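Local coordinates for coiled-coil quantitatively-enriched protein 1 (Schizosaccharomyces pombe, PDB 7CUJ) that links telomeres to the meiotic centrosome, acting as a molecular adaptor needed for telomere clustering, telomere length regulation and chromosome segregation, at residues H39-P44 with N235-V240; P67-T72 with N128-N133; Q137-K140 with D145-L148; Q205-R210 with A290-N295. One frame throughout, in Å; residues are numbered along the deposited sequence.

Interaction 1 of 4, residues H39-P44 with N235-V240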
loop_
_atom_site.group_PDB
_atom_site.type_symbol
_atom_site.label_atom_id
_atom_site.label_comp_id
_atom_site.label_asym_id
_atom_site.label_seq_id
_atom_site.Cartn_x
_atom_site.Cartn_y
_atom_site.Cartn_z
ATOM N N HIS A 39 -5.688 6.399 -3.205
ATOM C CA HIS A 39 -6.453 6.990 -2.119
ATOM C C HIS A 39 -6.527 8.506 -2.289
ATOM O O HIS A 39 -7.614 9.079 -2.290
ATOM C CB HIS A 39 -5.853 6.591 -0.764
ATOM C CG HIS A 39 -6.642 7.076 0.405
ATOM N ND1 HIS A 39 -7.689 6.345 0.943
ATOM C CD2 HIS A 39 -6.547 8.204 1.141
ATOM C CE1 HIS A 39 -8.204 7.007 1.958
ATOM N NE2 HIS A 39 -7.519 8.149 2.104
ATOM N N PHE A 40 -5.355 9.131 -2.458
ATOM C CA PHE A 40 -5.205 10.576 -2.493
ATOM C C PHE A 40 -5.893 11.177 -3.719
ATOM O O PHE A 40 -6.417 12.288 -3.649
ATOM C CB PHE A 40 -3.718 10.936 -2.462
ATOM C CG PHE A 40 -3.410 12.395 -2.675
ATOM C CD1 PHE A 40 -3.651 13.325 -1.673
ATOM C CD2 PHE A 40 -2.867 12.837 -3.873
ATOM C CE1 PHE A 40 -3.363 14.668 -1.867
ATOM C CE2 PHE A 40 -2.578 14.180 -4.066
ATOM C CZ PHE A 40 -2.827 15.093 -3.063
ATOM N N CYS A 41 -5.890 10.436 -4.834
ATOM C CA CYS A 41 -6.330 10.978 -6.111
ATOM C C CYS A 41 -7.812 10.707 -6.383
ATOM O O CYS A 41 -8.328 11.163 -7.401
ATOM C CB CYS A 41 -5.485 10.432 -7.257
ATOM S SG CYS A 41 -3.830 11.165 -7.356
ATOM N N THR A 42 -8.500 9.985 -5.487
ATOM C CA THR A 42 -9.891 9.624 -5.742
ATOM C C THR A 42 -10.843 10.187 -4.687
ATOM O O THR A 42 -12.038 9.907 -4.738
ATOM C CB THR A 42 -10.101 8.108 -5.872
ATOM O OG1 THR A 42 -9.560 7.469 -4.716
ATOM C CG2 THR A 42 -9.507 7.530 -7.139
ATOM N N GLY A 43 -10.327 10.976 -3.737
ATOM C CA GLY A 43 -11.195 11.559 -2.727
ATOM C C GLY A 43 -10.436 12.325 -1.647
ATOM O O GLY A 43 -9.209 12.401 -1.679
ATOM N N PRO A 44 -11.154 12.923 -0.664
ATOM C CA PRO A 44 -10.517 13.571 0.483
ATOM C C PRO A 44 -9.592 12.604 1.221
ATOM O O PRO A 44 -9.914 11.428 1.376
ATOM C CB PRO A 44 -11.704 13.937 1.391
ATOM C CG PRO A 44 -12.880 14.051 0.447
ATOM C CD PRO A 44 -12.624 13.004 -0.615
ATOM N N ASN A 235 -3.512 16.405 -9.553
ATOM C CA ASN A 235 -3.355 16.261 -10.994
ATOM C C ASN A 235 -1.937 15.830 -11.369
ATOM O O ASN A 235 -1.776 14.940 -12.201
ATOM C CB ASN A 235 -3.825 17.505 -11.751
ATOM C CG ASN A 235 -5.334 17.610 -11.819
ATOM O OD1 ASN A 235 -6.022 16.614 -12.036
ATOM N ND2 ASN A 235 -5.858 18.814 -11.644
ATOM N N ILE A 236 -0.920 16.457 -10.758
ATOM C CA ILE A 236 0.468 16.151 -11.082
ATOM C C ILE A 236 0.824 14.732 -10.635
ATOM O O ILE A 236 1.648 14.080 -11.276
ATOM C CB ILE A 236 1.465 17.210 -10.552
ATOM C CG1 ILE A 236 1.546 17.237 -9.022
ATOM C CG2 ILE A 236 1.169 18.585 -11.137
ATOM C CD1 ILE A 236 2.663 18.101 -8.474
ATOM N N VAL A 237 0.197 14.262 -9.547
ATOM C CA VAL A 237 0.409 12.905 -9.066
ATOM C C VAL A 237 -0.285 11.929 -10.013
ATOM O O VAL A 237 0.307 10.931 -10.422
ATOM C CB VAL A 237 -0.069 12.717 -7.612
ATOM C CG1 VAL A 237 -0.086 11.249 -7.207
ATOM C CG2 VAL A 237 0.766 13.527 -6.634
ATOM N N GLY A 238 -1.542 12.241 -10.354
ATOM C CA GLY A 238 -2.360 11.404 -11.216
ATOM C C GLY A 238 -1.700 11.161 -12.570
ATOM O O GLY A 238 -1.624 10.022 -13.030
ATOM N N VAL A 239 -1.210 12.247 -13.186
ATOM C CA VAL A 239 -0.616 12.202 -14.512
ATOM C C VAL A 239 0.641 11.338 -14.459
ATOM O O VAL A 239 0.825 10.446 -15.287
ATOM C CB VAL A 239 -0.332 13.619 -15.058
ATOM C CG1 VAL A 239 0.577 13.609 -16.278
ATOM C CG2 VAL A 239 -1.613 14.380 -15.365
ATOM N N VAL A 240 1.495 11.611 -13.469
ATOM C CA VAL A 240 2.734 10.875 -13.288
ATOM C C VAL A 240 2.414 9.401 -13.046
ATOM O O VAL A 240 3.036 8.533 -13.654
ATOM C CB VAL A 240 3.601 11.497 -12.173
ATOM C CG1 VAL A 240 4.547 10.495 -11.533
ATOM C CG2 VAL A 240 4.374 12.702 -12.684
#
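Cys41 and Val237 meet end to end: the sulfur SG of Cys41 lies 3.7 Å from the methyl CG1 of Val237. Both side chains leave their backbones heading toward the opposite helix. On Val237 it is the branch anti to the backbone N (chi1 169°) that faces the sulfur, while the second methyl, CG2, turns to the ring of Phe40. That ring brings CE2 to 4.3 Å from Val237 CG2 at a slant. The sulfur also sits 3.9 Å from the backbone N of Gly238, and the backbones come nearest here, with Cys41 CA 6.5 Å from Gly238 CA. The contact thus joins the C-terminal end of helix 34-41 to helix 232-243 within a helical part of the chain; the centre of the contact lies about 22 Å from the centre of the chain. Ile53 of helix 47-65 touches both Phe40 and Val237. No hydrogen bond crosses between the segments, and all four touching residues are buried. Cys41 also packs on an apolar side chain of another protein, and His39 hydrogen-bonds Asp46 and Lys52 of the second copy of this protein.

Interaction 2 of 4, residues P67-T72 with N128-N133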
loop_
_atom_site.group_PDB
_atom_site.type_symbol
_atom_site.label_atom_id
_atom_site.label_comp_id
_atom_site.label_asym_id
_atom_site.label_seq_id
_atom_site.Cartn_x
_atom_site.Cartn_y
_atom_site.Cartn_z
ATOM N N PRO A 67 19.192 9.730 -11.224
ATOM C CA PRO A 67 18.912 8.454 -10.562
ATOM C C PRO A 67 19.963 8.037 -9.533
ATOM O O PRO A 67 19.658 7.285 -8.609
ATOM C CB PRO A 67 18.826 7.446 -11.721
ATOM C CG PRO A 67 19.557 8.112 -12.871
ATOM C CD PRO A 67 19.319 9.595 -12.686
ATOM N N SER A 68 21.189 8.556 -9.682
ATOM C CA SER A 68 22.300 8.164 -8.828
ATOM C C SER A 68 22.194 8.798 -7.439
ATOM O O SER A 68 23.038 8.543 -6.585
ATOM C CB SER A 68 23.630 8.440 -9.481
ATOM O OG SER A 68 23.878 9.835 -9.544
ATOM N N LEU A 69 21.142 9.596 -7.211
ATOM C CA LEU A 69 20.790 10.022 -5.864
ATOM C C LEU A 69 20.367 8.813 -5.020
ATOM O O LEU A 69 20.228 8.937 -3.805
ATOM C CB LEU A 69 19.676 11.080 -5.907
ATOM C CG LEU A 69 20.044 12.467 -6.441
ATOM C CD1 LEU A 69 18.863 13.419 -6.337
ATOM C CD2 LEU A 69 21.247 13.054 -5.717
ATOM N N TYR A 70 20.154 7.654 -5.666
ATOM C CA TYR A 70 19.789 6.423 -4.974
ATOM C C TYR A 70 20.895 5.378 -5.104
ATOM O O TYR A 70 20.659 4.189 -4.901
ATOM C CB TYR A 70 18.404 5.926 -5.405
ATOM C CG TYR A 70 17.307 6.888 -5.032
ATOM C CD1 TYR A 70 16.836 6.964 -3.730
ATOM C CD2 TYR A 70 16.782 7.766 -5.966
ATOM C CE1 TYR A 70 15.853 7.871 -3.368
ATOM C CE2 TYR A 70 15.799 8.678 -5.621
ATOM C CZ TYR A 70 15.336 8.733 -4.317
ATOM O OH TYR A 70 14.375 9.636 -3.966
ATOM N N ASP A 71 22.105 5.841 -5.433
ATOM C CA ASP A 71 23.308 5.030 -5.343
ATOM C C ASP A 71 23.848 5.155 -3.922
ATOM O O ASP A 71 23.953 6.261 -3.398
ATOM C CB ASP A 71 24.348 5.484 -6.370
ATOM C CG ASP A 71 25.519 4.532 -6.556
ATOM O OD1 ASP A 71 25.551 3.489 -5.870
ATOM O OD2 ASP A 71 26.392 4.841 -7.396
ATOM N N THR A 72 24.182 4.018 -3.305
ATOM C CA THR A 72 24.682 4.008 -1.939
ATOM C C THR A 72 26.176 4.319 -1.918
ATOM O O THR A 72 26.685 4.848 -0.931
ATOM C CB THR A 72 24.457 2.653 -1.256
ATOM O OG1 THR A 72 24.858 1.624 -2.162
ATOM C CG2 THR A 72 23.026 2.436 -0.815
ATOM N N ASN A 128 20.161 20.588 -5.480
ATOM C CA ASN A 128 20.860 19.468 -4.870
ATOM C C ASN A 128 22.352 19.783 -4.789
ATOM O O ASN A 128 22.983 20.064 -5.807
ATOM C CB ASN A 128 20.619 18.168 -5.642
ATOM C CG ASN A 128 21.094 16.952 -4.876
ATOM O OD1 ASN A 128 22.231 16.517 -5.038
ATOM N ND2 ASN A 128 20.240 16.415 -4.020
ATOM N N GLN A 129 22.907 19.712 -3.572
ATOM C CA GLN A 129 24.288 20.102 -3.325
ATOM C C GLN A 129 25.242 19.120 -4.001
ATOM O O GLN A 129 26.166 19.538 -4.691
ATOM C CB GLN A 129 24.563 20.226 -1.825
ATOM C CG GLN A 129 25.969 20.716 -1.497
ATOM C CD GLN A 129 26.244 22.103 -2.031
ATOM O OE1 GLN A 129 25.615 23.080 -1.630
ATOM N NE2 GLN A 129 27.198 22.200 -2.943
ATOM N N PHE A 130 25.001 17.820 -3.803
ATOM C CA PHE A 130 25.870 16.787 -4.341
ATOM C C PHE A 130 25.993 16.926 -5.857
ATOM O O PHE A 130 27.099 16.887 -6.392
ATOM C CB PHE A 130 25.392 15.388 -3.937
ATOM C CG PHE A 130 26.067 14.281 -4.706
ATOM C CD1 PHE A 130 27.404 13.980 -4.485
ATOM C CD2 PHE A 130 25.381 13.568 -5.677
ATOM C CE1 PHE A 130 28.036 12.981 -5.211
ATOM C CE2 PHE A 130 26.014 12.566 -6.400
ATOM C CZ PHE A 130 27.339 12.274 -6.165
ATOM N N LEU A 131 24.849 17.083 -6.534
ATOM C CA LEU A 131 24.814 17.132 -7.987
ATOM C C LEU A 131 25.483 18.408 -8.490
ATOM O O LEU A 131 26.178 18.379 -9.501
ATOM C CB LEU A 131 23.366 17.029 -8.474
ATOM C CG LEU A 131 22.738 15.641 -8.361
ATOM C CD1 LEU A 131 21.271 15.677 -8.763
ATOM C CD2 LEU A 131 23.500 14.628 -9.203
ATOM N N ALA A 132 25.268 19.517 -7.768
ATOM C CA ALA A 132 25.941 20.773 -8.061
ATOM C C ALA A 132 27.451 20.551 -8.125
ATOM O O ALA A 132 28.100 20.983 -9.074
ATOM C CB ALA A 132 25.583 21.811 -7.025
ATOM N N ASN A 133 27.988 19.851 -7.117
ATOM C CA ASN A 133 29.416 19.600 -7.002
ATOM C C ASN A 133 29.881 18.697 -8.143
ATOM O O ASN A 133 30.909 18.963 -8.762
ATOM C CB ASN A 133 29.787 18.977 -5.653
ATOM C CG ASN A 133 29.371 19.809 -4.458
ATOM O OD1 ASN A 133 29.107 21.004 -4.582
ATOM N ND2 ASN A 133 29.317 19.185 -3.292
#
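Leu69 reaches helix 129-141 with the end of its side chain, starting from a backbone whose nearest counterpart is distant: Leu69 CA and Leu131 CA are 8.4 Å apart. Its CB does not aim at the helix, but CG, set anti to the carbonyl carbon (chi1 -71°), swings the isobutyl group across to it. At CG the first contact appears, 4.1 Å from Leu131 CD1. Beyond the branch the two methyls share the work. CD1 lies 4.0 Å from Asn128 ND2 and also touches Leu131 CD1. CD2 makes the most contacts, with Asn128 OD1 at 3.7 Å, Leu131 CG at 4.0 Å and, more loosely and obliquely, the ring carbon CD2 of Phe130 at 4.2 Å.

Asn128 is the N-cap of helix 129-141. Its OD1 accepts the backbone N-H of Leu131 at 3.1 Å, the N-H pointing at an oxygen lone pair within the plane of the amide carbonyl with an N-H...O angle of 157°; this bond fixes the amide against which the Leu69 methyls lie as the two side chains run past one another in opposing senses. An alanine here would remove both the cap and the amide, and is likely to leave the Leu131 N-H without its side-chain acceptor and open a gap beside the Leu69 methyls. Tyr97 touches Phe130 and Ser68 nearby, while Leu69 also packs on Asn62 of helix 47-65. Since no hydrogen bond joins the segments, the loop is held to the helix start by van der Waals contact, and the amide spends its oxygen on the cap while both leucine methyls lie over one side of its plane.

Interaction 3 of 4, residues Q137-K140 with D145-L148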
loop_
_atom_site.group_PDB
_atom_site.type_symbol
_atom_site.label_atom_id
_atom_site.label_comp_id
_atom_site.label_asym_id
_atom_site.label_seq_id
_atom_site.Cartn_x
_atom_site.Cartn_y
_atom_site.Cartn_z
ATOM N N GLN A 137 32.367 19.771 -11.286
ATOM C CA GLN A 137 33.642 19.088 -11.432
ATOM C C GLN A 137 33.707 18.378 -12.783
ATOM O O GLN A 137 34.779 18.259 -13.371
ATOM C CB GLN A 137 33.884 18.121 -10.270
ATOM C CG GLN A 137 34.161 18.810 -8.939
ATOM C CD GLN A 137 35.375 19.711 -8.958
ATOM O OE1 GLN A 137 36.373 19.437 -9.621
ATOM N NE2 GLN A 137 35.298 20.802 -8.213
ATOM N N TRP A 138 32.549 17.919 -13.268
ATOM C CA TRP A 138 32.501 17.155 -14.503
ATOM C C TRP A 138 32.629 18.065 -15.724
ATOM O O TRP A 138 33.175 17.647 -16.744
ATOM C CB TRP A 138 31.246 16.280 -14.565
ATOM C CG TRP A 138 31.154 15.505 -15.843
ATOM C CD1 TRP A 138 32.010 14.536 -16.278
ATOM C CD2 TRP A 138 30.162 15.658 -16.872
ATOM N NE1 TRP A 138 31.613 14.066 -17.501
ATOM C CE2 TRP A 138 30.483 14.734 -17.890
ATOM C CE3 TRP A 138 29.038 16.478 -17.031
ATOM C CZ2 TRP A 138 29.717 14.609 -19.048
ATOM C CZ3 TRP A 138 28.282 16.353 -18.175
ATOM C CH2 TRP A 138 28.617 15.429 -19.167
ATOM N N LEU A 139 32.120 19.299 -15.619
ATOM C CA LEU A 139 32.205 20.252 -16.716
ATOM C C LEU A 139 33.644 20.741 -16.868
ATOM O O LEU A 139 34.121 20.912 -17.989
ATOM C CB LEU A 139 31.242 21.421 -16.479
ATOM C CG LEU A 139 29.755 21.118 -16.670
ATOM C CD1 LEU A 139 28.910 22.329 -16.303
ATOM C CD2 LEU A 139 29.458 20.674 -18.096
ATOM N N LYS A 140 34.322 20.963 -15.733
ATOM C CA LYS A 140 35.730 21.331 -15.710
ATOM C C LYS A 140 36.542 20.251 -16.421
ATOM O O LYS A 140 37.427 20.558 -17.215
ATOM C CB LYS A 140 36.224 21.486 -14.268
ATOM C CG LYS A 140 35.752 22.733 -13.532
ATOM C CD LYS A 140 36.156 22.730 -12.071
ATOM C CE LYS A 140 35.649 23.935 -11.307
ATOM N NZ LYS A 140 36.099 23.930 -9.896
ATOM N N ASP A 145 34.659 26.212 -18.525
ATOM C CA ASP A 145 34.929 27.137 -17.436
ATOM C C ASP A 145 33.685 27.278 -16.558
ATOM O O ASP A 145 32.926 28.238 -16.690
ATOM C CB ASP A 145 35.474 28.470 -17.963
ATOM C CG ASP A 145 35.789 29.492 -16.881
ATOM O OD1 ASP A 145 36.047 29.080 -15.733
ATOM O OD2 ASP A 145 35.772 30.696 -17.196
ATOM N N ALA A 146 33.500 26.311 -15.653
ATOM C CA ALA A 146 32.348 26.256 -14.765
ATOM C C ALA A 146 32.816 26.301 -13.313
ATOM O O ALA A 146 33.890 25.792 -13.005
ATOM C CB ALA A 146 31.569 24.995 -15.041
ATOM N N GLU A 147 32.002 26.899 -12.428
ATOM C CA GLU A 147 32.328 26.954 -11.008
ATOM C C GLU A 147 31.085 27.265 -10.169
ATOM O O GLU A 147 30.114 27.824 -10.670
ATOM C CB GLU A 147 33.475 27.939 -10.760
ATOM C CG GLU A 147 34.617 27.340 -9.953
ATOM C CD GLU A 147 36.010 27.824 -10.322
ATOM O OE1 GLU A 147 36.191 28.298 -11.462
ATOM O OE2 GLU A 147 36.915 27.720 -9.470
ATOM N N LEU A 148 31.138 26.902 -8.878
ATOM C CA LEU A 148 30.021 27.035 -7.950
ATOM C C LEU A 148 29.821 28.497 -7.552
ATOM O O LEU A 148 30.789 29.239 -7.394
ATOM C CB LEU A 148 30.288 26.181 -6.703
ATOM C CG LEU A 148 30.181 24.664 -6.867
ATOM C CD1 LEU A 148 30.818 23.946 -5.686
ATOM C CD2 LEU A 148 28.729 24.228 -7.026
#
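Apolar packing joins Leu139 and Ala146, whose CB atoms lie 3.9 Å apart. Both CB atoms point across the contact, and the Leu139 methyl CD1 adds a second touch on the same alanine CB at 4.0 Å. The small alanine side chain is consistent with the close approach of helix and strand, Lys140 CA lying 6.0 Å from Ala146 CA.

The two segments form a helix-to-strand connection: helix 129-141 ends, the chain turns, and strand 146-148 becomes the outermost strand, within this chain, of the parallel sheet, bonded through its backbone to Ile162 and Ile164 of the adjacent strand 162-166. With strand 121-126 preceding the helix in the same sheet, this is part of a beta-alpha-beta crossover in the alpha/beta domain of this chain, itself one piece of a longer protein.

Lys140 makes a tight approach without a hydrogen bond: its chain, extended beyond CG (chi2 174°), runs past the backbone of Ala146, where the carbon CE comes within 3.1 Å of the carbonyl O. The electrostatic contact is separate and lies at the lysine's end, where it crosses the side chain of Glu147 at about a right angle. NZ is 3.7 Å from Glu147 CG and 3.9 Å from OE2, a long salt bridge without a hydrogen bond. Its pull is therefore likely to be modest at the exposed Glu147. A methionine in place of the lysine would remove the ammonium group, and would probably leave the Glu147 carboxylate without this positive mate. Leu148, next along the strand, turns to the same helix, touching Ala132, Asn133 and Thr136.

Interaction 4 of 4, residues Q205-R210 with A290-N295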
loop_
_atom_site.group_PDB
_atom_site.type_symbol
_atom_site.label_atom_id
_atom_site.label_comp_id
_atom_site.label_asym_id
_atom_site.label_seq_id
_atom_site.Cartn_x
_atom_site.Cartn_y
_atom_site.Cartn_z
ATOM N N GLN A 205 14.955 39.261 -14.847
ATOM C CA GLN A 205 15.120 39.876 -16.155
ATOM C C GLN A 205 16.318 39.243 -16.860
ATOM O O GLN A 205 17.414 39.802 -16.853
ATOM C CB GLN A 205 15.305 41.392 -16.030
ATOM C CG GLN A 205 14.005 42.168 -15.859
ATOM C CD GLN A 205 14.170 43.652 -16.086
ATOM O OE1 GLN A 205 15.262 44.206 -15.969
ATOM N NE2 GLN A 205 13.072 44.315 -16.411
ATOM N N SER A 206 16.091 38.063 -17.453
ATOM C CA SER A 206 17.079 37.390 -18.282
ATOM C C SER A 206 16.441 36.210 -19.011
ATOM O O SER A 206 15.313 35.823 -18.707
ATOM C CB SER A 206 18.280 36.956 -17.474
ATOM O OG SER A 206 17.945 35.901 -16.585
ATOM N N LEU A 207 17.185 35.654 -19.975
ATOM C CA LEU A 207 16.804 34.442 -20.684
ATOM C C LEU A 207 16.757 33.278 -19.695
ATOM O O LEU A 207 17.738 33.009 -19.005
ATOM C CB LEU A 207 17.835 34.191 -21.791
ATOM C CG LEU A 207 17.638 32.923 -22.623
ATOM C CD1 LEU A 207 16.499 33.096 -23.617
ATOM C CD2 LEU A 207 18.923 32.552 -23.346
ATOM N N VAL A 208 15.603 32.599 -19.634
ATOM C CA VAL A 208 15.398 31.470 -18.740
ATOM C C VAL A 208 15.159 30.210 -19.568
ATOM O O VAL A 208 14.185 30.122 -20.315
ATOM C CB VAL A 208 14.248 31.722 -17.743
ATOM C CG1 VAL A 208 13.844 30.455 -17.002
ATOM C CG2 VAL A 208 14.587 32.826 -16.754
ATOM N N LEU A 209 16.069 29.241 -19.414
ATOM C CA LEU A 209 15.950 27.918 -20.005
ATOM C C LEU A 209 15.598 26.929 -18.898
ATOM O O LEU A 209 16.176 26.984 -17.816
ATOM C CB LEU A 209 17.292 27.552 -20.646
ATOM C CG LEU A 209 17.456 27.861 -22.135
ATOM C CD1 LEU A 209 16.943 29.248 -22.494
ATOM C CD2 LEU A 209 18.910 27.707 -22.554
ATOM N N ARG A 210 14.645 26.033 -19.179
ATOM C CA ARG A 210 14.259 25.000 -18.231
ATOM C C ARG A 210 14.526 23.624 -18.836
ATOM O O ARG A 210 14.014 23.304 -19.907
ATOM C CB ARG A 210 12.785 25.134 -17.836
ATOM C CG ARG A 210 12.457 26.396 -17.051
ATOM C CD ARG A 210 11.091 26.301 -16.400
ATOM N NE ARG A 210 10.006 26.222 -17.371
ATOM C CZ ARG A 210 8.739 25.961 -17.071
ATOM N NH1 ARG A 210 8.384 25.747 -15.816
ATOM N NH2 ARG A 210 7.827 25.916 -18.024
ATOM N N ALA A 290 22.348 25.758 -29.046
ATOM C CA ALA A 290 23.621 26.456 -29.145
ATOM C C ALA A 290 23.576 27.413 -30.332
ATOM O O ALA A 290 23.778 28.615 -30.168
ATOM C CB ALA A 290 24.753 25.463 -29.265
ATOM N N THR A 291 23.271 26.857 -31.513
ATOM C CA THR A 291 23.093 27.612 -32.742
ATOM C C THR A 291 22.174 28.801 -32.481
ATOM O O THR A 291 22.453 29.912 -32.923
ATOM C CB THR A 291 22.546 26.714 -33.860
ATOM O OG1 THR A 291 23.426 25.598 -33.992
ATOM C CG2 THR A 291 22.412 27.421 -35.191
ATOM N N TRP A 292 21.092 28.551 -31.736
ATOM C CA TRP A 292 20.089 29.560 -31.443
ATOM C C TRP A 292 20.676 30.692 -30.599
ATOM O O TRP A 292 20.380 31.860 -30.849
ATOM C CB TRP A 292 18.869 28.924 -30.769
ATOM C CG TRP A 292 17.811 29.925 -30.431
ATOM C CD1 TRP A 292 16.935 30.512 -31.296
ATOM C CD2 TRP A 292 17.530 30.476 -29.132
ATOM N NE1 TRP A 292 16.123 31.384 -30.625
ATOM C CE2 TRP A 292 16.460 31.383 -29.296
ATOM C CE3 TRP A 292 18.068 30.289 -27.852
ATOM C CZ2 TRP A 292 15.920 32.097 -28.227
ATOM C CZ3 TRP A 292 17.536 30.998 -26.796
ATOM C CH2 TRP A 292 16.477 31.890 -26.984
ATOM N N LEU A 293 21.499 30.334 -29.603
ATOM C CA LEU A 293 22.092 31.301 -28.688
ATOM C C LEU A 293 23.123 32.166 -29.414
ATOM O O LEU A 293 23.281 33.343 -29.091
ATOM C CB LEU A 293 22.735 30.559 -27.511
ATOM C CG LEU A 293 21.778 30.040 -26.439
ATOM C CD1 LEU A 293 22.472 29.015 -25.557
ATOM C CD2 LEU A 293 21.232 31.180 -25.593
ATOM N N LYS A 294 23.820 31.564 -30.388
ATOM C CA LYS A 294 24.840 32.238 -31.175
ATOM C C LYS A 294 24.210 33.358 -32.002
ATOM O O LYS A 294 24.861 34.364 -32.268
ATOM C CB LYS A 294 25.532 31.250 -32.120
ATOM C CG LYS A 294 26.464 30.240 -31.467
ATOM C CD LYS A 294 26.950 29.207 -32.456
ATOM C CE LYS A 294 27.804 28.130 -31.827
ATOM N NZ LYS A 294 28.119 27.054 -32.795
ATOM N N ASN A 295 22.944 33.165 -32.394
ATOM C CA ASN A 295 22.249 34.057 -33.309
ATOM C C ASN A 295 21.296 34.975 -32.542
ATOM O O ASN A 295 20.172 35.213 -32.982
ATOM C CB ASN A 295 21.525 33.282 -34.420
ATOM C CG ASN A 295 22.391 32.270 -35.142
ATOM O OD1 ASN A 295 23.600 32.198 -34.924
ATOM N ND2 ASN A 295 21.778 31.475 -36.005
#
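Trp292 and Leu293, consecutive residues near the end of helix 275-294, both meet Leu207. Trp292 comes first: its CG lies anti to the backbone N (chi1 179°), carrying the indole toward the sheet until the six-membered ring meets Leu207. The two side chains approach from opposite directions, and the methyl CD1 of Leu207 stands at the ring edge, in its plane, 3.6 Å from CH2. The neighbouring ring atom CZ3 lies 3.9 Å from the same CD1 and 4.0 Å from Leu207 CD2. Leu293 follows with its CB directed past the strand, yet its methyl CD2 turns in and touches Leu207 CD2 at 3.5 Å, the two leucines crossing at a slant. On Leu207, CD1 thus serves Trp292 while CD2 bridges Trp292 and Leu293, and the packing is wholly apolar between the segments. The polar end of the indole is occupied elsewhere, with NE1 hydrogen-bonded to the backbone O of Asn298, while Trp302 meets the ring edge-to-face. Leu207 leads into strand 208-213, which lies between strands 11-16 and 184-188 of the parallel sheet, and its backbone pairs with Thr186 of the latter. Helix 275-294 packs against this part of the sheet, Trp292 also touching Leu12 of strand 11-16.

How the interactions relate
Interactions 1 and 4 are buried and apolar, yet interaction 1 joins two helices, whereas interaction 4 sets a helix against the parallel sheet, on the opposite side of the chain's centre. Interactions 2 and 3 are only partly buried and share helix 129-141: one holds a loop at its capped start, the other joins its later turns to the edge strand 146-148. They touch directly, Leu148 packing on Ala132 and Asn133. Polar chemistry gathers in this pair, as an N-cap amide and a long salt bridge. Interactions 1 and 2 both lie beside a chain of another protein; interactions 3 and 4, which reach the same sheet, are touched by no other protein chain of the assembly.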